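PDB 5NJW: Blr6230 protein from Bradyrhizobium diazoefficiens USDA 110, which is probably a zinc-dependent metallo-beta-lactamase of subclass B3, hydrolysing the amide bond of beta-lactam antibiotics. Local coordinates for residues P175-G180 against D221-T226; C181-M186 against L198-G203. All blocks are in the same frame, centred on the assembly; numbering follows the deposited sequence.

Contact 1: residues P175-G180 against D221-T226. With ZN (zinc ion), chain C; BO3 (boric acid), chain F; EDO (1,2-ethanediol), chain H.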
# COMPACT_ATOMS: atom_id res chain seq x y z
N PRO A 175 11.88 -1.67 1.58
CA PRO A 175 11.67 -1.78 3.02
C PRO A 175 11.89 -0.49 3.79
O PRO A 175 12.45 0.48 3.30
CB PRO A 175 12.69 -2.85 3.43
CG PRO A 175 13.80 -2.64 2.46
CD PRO A 175 13.08 -2.43 1.16
N GLY A 176 11.41 -0.49 5.03
CA GLY A 176 11.54 0.64 5.95
C GLY A 176 10.27 0.76 6.76
O GLY A 176 10.23 0.44 7.95
N HIS A 177 9.20 1.17 6.09
CA HIS A 177 7.91 1.29 6.77
C HIS A 177 7.49 -0.07 7.33
O HIS A 177 6.87 -0.14 8.39
CB HIS A 177 6.91 1.90 5.81
CG HIS A 177 5.57 2.12 6.42
ND1 HIS A 177 5.26 3.21 7.20
CD2 HIS A 177 4.48 1.35 6.42
CE1 HIS A 177 4.00 3.13 7.59
NE2 HIS A 177 3.51 1.98 7.17
N SER A 178 7.84 -1.15 6.63
CA SER A 178 7.77 -2.51 7.17
C SER A 178 8.95 -3.26 6.59
O SER A 178 9.52 -2.83 5.57
CB SER A 178 6.46 -3.24 6.80
OG SER A 178 6.49 -3.65 5.43
N PRO A 179 9.34 -4.39 7.22
CA PRO A 179 10.55 -5.04 6.70
C PRO A 179 10.38 -5.64 5.31
O PRO A 179 11.36 -5.75 4.56
CB PRO A 179 10.87 -6.13 7.76
CG PRO A 179 9.61 -6.32 8.53
CD PRO A 179 8.85 -5.03 8.45
N GLY A 180 9.15 -6.02 4.97
CA GLY A 180 8.87 -6.63 3.67
C GLY A 180 8.10 -5.74 2.71
O GLY A 180 7.49 -6.25 1.77
N ASP A 221 18.69 1.94 7.77
CA ASP A 221 19.32 1.71 6.45
C ASP A 221 18.28 1.39 5.38
O ASP A 221 18.41 1.83 4.24
CB ASP A 221 20.34 0.57 6.50
CG ASP A 221 21.62 0.94 7.25
OD1 ASP A 221 22.13 2.05 7.04
OD2 ASP A 221 22.10 0.10 8.03
N ASP A 222 17.27 0.60 5.75
CA ASP A 222 16.19 0.30 4.80
C ASP A 222 15.49 1.56 4.31
O ASP A 222 15.34 1.75 3.11
CB ASP A 222 15.19 -0.68 5.41
CG ASP A 222 15.70 -2.13 5.44
OD1 ASP A 222 16.74 -2.44 4.83
OD2 ASP A 222 15.01 -2.97 6.00
N TYR A 223 15.08 2.44 5.21
CA TYR A 223 14.41 3.68 4.80
C TYR A 223 15.27 4.51 3.85
O TYR A 223 14.79 4.99 2.83
CB TYR A 223 14.07 4.55 5.99
CG TYR A 223 12.74 4.28 6.68
CD1 TYR A 223 11.56 4.79 6.15
CD2 TYR A 223 12.67 3.61 7.89
CE1 TYR A 223 10.34 4.62 6.81
CE2 TYR A 223 11.46 3.45 8.57
CZ TYR A 223 10.30 3.96 8.02
OH TYR A 223 9.11 3.79 8.71
N ARG A 224 16.56 4.67 4.21
CA ARG A 224 17.56 5.39 3.39
C ARG A 224 17.61 4.87 1.99
O ARG A 224 17.53 5.65 1.03
CB ARG A 224 18.98 5.22 3.95
CG ARG A 224 19.22 5.81 5.30
CD ARG A 224 18.77 7.25 5.41
NE ARG A 224 19.30 7.79 6.63
CZ ARG A 224 19.13 9.03 7.06
NH1 ARG A 224 18.42 9.89 6.36
NH2 ARG A 224 19.68 9.42 8.22
N ALA A 225 17.79 3.56 1.90
CA ALA A 225 17.90 2.87 0.62
C ALA A 225 16.64 3.06 -0.20
O ALA A 225 16.70 3.26 -1.41
CB ALA A 225 18.16 1.40 0.84
N THR A 226 15.49 3.00 0.47
CA THR A 226 14.19 3.13 -0.21
C THR A 226 13.99 4.53 -0.78
O THR A 226 13.53 4.68 -1.94
CB THR A 226 13.07 2.68 0.72
OG1 THR A 226 13.16 1.27 0.79
CG2 THR A 226 11.67 3.11 0.25
ZN ZN C . 1.71 1.00 7.46
B BO3 F . 1.23 4.52 6.32
O1 BO3 F . 0.78 3.22 5.63
O2 BO3 F . 0.49 5.01 7.57
O3 BO3 F . 2.34 5.37 5.70
C1 EDO H . 13.73 -6.39 1.39
O1 EDO H . 12.63 -6.72 2.23
C2 EDO H . 14.98 -7.11 1.86
O2 EDO H . 15.90 -6.25 2.53

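Contact 2: residues C181-M186 against L198-G203. With BO3 (boric acid), chain F.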
# COMPACT_ATOMS: atom_id res chain seq x y z
N CYS A 181 8.11 -4.44 2.96
CA CYS A 181 7.34 -3.46 2.17
C CYS A 181 7.74 -3.60 0.70
O CYS A 181 8.93 -3.53 0.37
CB CYS A 181 7.70 -2.06 2.73
SG CYS A 181 6.57 -0.68 2.59
N THR A 182 6.74 -3.83 -0.16
CA THR A 182 6.94 -4.14 -1.56
C THR A 182 6.15 -3.16 -2.41
O THR A 182 4.94 -3.01 -2.24
CB THR A 182 6.45 -5.56 -1.87
OG1 THR A 182 7.16 -6.49 -1.04
CG2 THR A 182 6.70 -5.92 -3.32
N SER A 183 6.86 -2.46 -3.28
CA SER A 183 6.26 -1.55 -4.26
C SER A 183 6.07 -2.30 -5.57
O SER A 183 6.99 -2.97 -6.03
CB SER A 183 7.10 -0.30 -4.44
OG SER A 183 7.20 0.44 -3.25
N TRP A 184 4.91 -2.17 -6.19
CA TRP A 184 4.55 -3.00 -7.36
C TRP A 184 4.46 -2.16 -8.62
O TRP A 184 3.74 -1.15 -8.63
CB TRP A 184 3.21 -3.66 -7.09
CG TRP A 184 3.22 -4.67 -5.99
CD1 TRP A 184 2.81 -4.49 -4.70
CD2 TRP A 184 3.61 -6.03 -6.12
NE1 TRP A 184 2.92 -5.68 -4.01
CE2 TRP A 184 3.41 -6.65 -4.85
CE3 TRP A 184 4.10 -6.80 -7.18
CZ2 TRP A 184 3.67 -8.00 -4.64
CZ3 TRP A 184 4.36 -8.14 -6.97
CH2 TRP A 184 4.16 -8.72 -5.71
N GLU A 185 5.20 -2.57 -9.66
CA GLU A 185 5.24 -1.83 -10.92
C GLU A 185 4.46 -2.56 -11.99
O GLU A 185 4.52 -3.77 -12.11
CB GLU A 185 6.67 -1.66 -11.37
CG GLU A 185 6.83 -0.85 -12.66
CD GLU A 185 8.26 -0.57 -13.01
OE1 GLU A 185 9.18 -0.89 -12.22
OE2 GLU A 185 8.50 -0.04 -14.11
N MET A 186 3.71 -1.79 -12.79
CA MET A 186 3.05 -2.36 -13.97
C MET A 186 2.86 -1.31 -15.03
O MET A 186 2.92 -0.12 -14.76
CB MET A 186 1.70 -3.03 -13.65
CG MET A 186 0.63 -2.07 -13.13
SD MET A 186 -0.99 -2.81 -12.87
CE MET A 186 -1.58 -3.05 -14.55
N LEU A 198 3.56 2.85 -10.40
CA LEU A 198 4.10 2.22 -9.17
C LEU A 198 3.07 2.33 -8.05
O LEU A 198 2.70 3.44 -7.66
CB LEU A 198 5.41 2.86 -8.71
CG LEU A 198 6.11 2.07 -7.60
CD1 LEU A 198 6.74 0.82 -8.16
CD2 LEU A 198 7.17 2.93 -6.96
N PHE A 199 2.67 1.18 -7.52
CA PHE A 199 1.95 1.13 -6.24
C PHE A 199 3.05 1.17 -5.16
O PHE A 199 3.62 0.14 -4.80
CB PHE A 199 1.14 -0.15 -6.13
CG PHE A 199 0.07 -0.31 -7.19
CD1 PHE A 199 0.32 -0.93 -8.40
CD2 PHE A 199 -1.24 0.12 -6.93
CE1 PHE A 199 -0.68 -1.10 -9.35
CE2 PHE A 199 -2.23 -0.04 -7.87
CZ PHE A 199 -1.96 -0.67 -9.06
N PHE A 200 3.39 2.37 -4.74
CA PHE A 200 4.47 2.59 -3.77
C PHE A 200 3.96 2.07 -2.41
O PHE A 200 2.78 2.21 -2.09
CB PHE A 200 4.81 4.09 -3.70
CG PHE A 200 5.89 4.41 -2.73
CD1 PHE A 200 7.16 3.84 -2.84
CD2 PHE A 200 5.63 5.28 -1.66
CE1 PHE A 200 8.14 4.16 -1.91
CE2 PHE A 200 6.60 5.57 -0.73
CZ PHE A 200 7.85 5.02 -0.85
N CYS A 201 4.82 1.42 -1.64
CA CYS A 201 4.35 0.70 -0.47
C CYS A 201 4.12 1.52 0.77
O CYS A 201 3.47 1.01 1.66
CB CYS A 201 5.28 -0.45 -0.14
SG CYS A 201 6.84 -0.00 0.60
N SER A 202 4.68 2.72 0.82
CA SER A 202 4.73 3.65 1.98
C SER A 202 6.17 3.83 2.43
O SER A 202 6.91 2.85 2.58
CB SER A 202 3.99 3.24 3.26
OG SER A 202 4.30 4.19 4.28
N GLY A 203 6.53 5.07 2.72
CA GLY A 203 7.83 5.40 3.29
C GLY A 203 7.75 6.34 4.49
O GLY A 203 8.74 6.98 4.84
B BO3 F . 1.23 4.52 6.32
O1 BO3 F . 0.78 3.22 5.63
O2 BO3 F . 0.49 5.01 7.57
O3 BO3 F . 2.34 5.37 5.70

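Contact 1: residues P175-G180 against D221-T226
The hydroxyl of T226 reaches from helix 219-232 to the loop 175-180 and donates a hydrogen bond of 2.7 Å from its OG1 to P175 O. It arrives in the carbonyl plane, on a lone pair, at a C=O...donor angle of 136°. The same proline packs CB and CG against the D222 carboxylate, the side chains crossing at about a right angle, with P175 CB 3.5 Å from D222 OD2. That carboxylate oxygen has its polar partners outside the two segments, in a salt bridge with R126 and a hydrogen bond from Y216.

In a CH-pi contact, G176 CA lies over one face of the Y223 ring, 3.8 Å from its centroid and 12° off the normal. The peptide that follows extends across the same face toward the hydroxyl end of the ring, and Y223 OH comes within 3.4 Å of H177 CA. Without a side chain, G176 can lie this close to the ring.

H177 swings its imidazole away from the helix, CG lying opposite the backbone nitrogen (chi1 -177°), and binds zinc through NE2 at 2.1 Å; H101 and H103 complete the histidine trio. H177 ND1 is hydrogen-bonded to T204 O, which also accepts from Y223 OH. One backbone carbonyl thus ties the zinc ligand to the tyrosine that covers its loop, a second-shell arrangement consistent with a fixed imidazole orientation.

Contact 2: residues C181-M186 against L198-G203
C181 and C201 are joined by a disulfide, SG to SG 2.1 Å with chi3 111°, just beyond the paired part of the hairpin of strands 182-190 and 193-199. The C201 sulfur stands between its own backbone N and carbonyl carbon (chi1 74°), turned toward C181.

Backbone hydrogen bonds hold the antiparallel part. W184 and F199 form a hydrogen-bonded pair, with W184 N to F199 O at 3.0 Å and F199 N to W184 O at 2.8 Å; E185 and L198 follow as a non-hydrogen-bonded pair. Beyond F199 a side chain takes over from the backbone: S183 OG accepts from C201 N at 3.0 Å, a bent bond of 139°, and is also hydrogen-bonded to T174 OG1.

Apolar contacts line both faces. L198 CD1 lies 3.9 Å from S183 CB on one, while on the other M186 SD, in the conformer described, approaches F199 CE1 at 3.9 Å, in the ring plane, as an edge-on Met-aromatic contact.

Past the disulfide, S202 OG donates to O3 of boric acid at 2.7 Å. The disulfide and the C201-S183 bond thus extend the strand connection past the last backbone pair, probably holding S202 beside the boric acid.

The centres of the two contacts lie about 12 Å apart, and along the chain the order is 175-180, 181-186, 198-203, 221-226, placing contact 2 within the span bracketed by contact 1. Segment 181-186 follows directly on 175-180, and helix 219-232 is the next helix or strand after strand 193-199. Contact 2 starts in the sheet of strands 182-190 and 193-199 and runs into the following loop, whereas contact 1 fastens a loop to the helix. They meet where P175 packs on C181, T226 on F200 and H177 on S202, and both touch the boric acid. Loops after the strands thus carry groups to the zinc site, as in the metallo-beta-lactamase fold, with the helix packed behind.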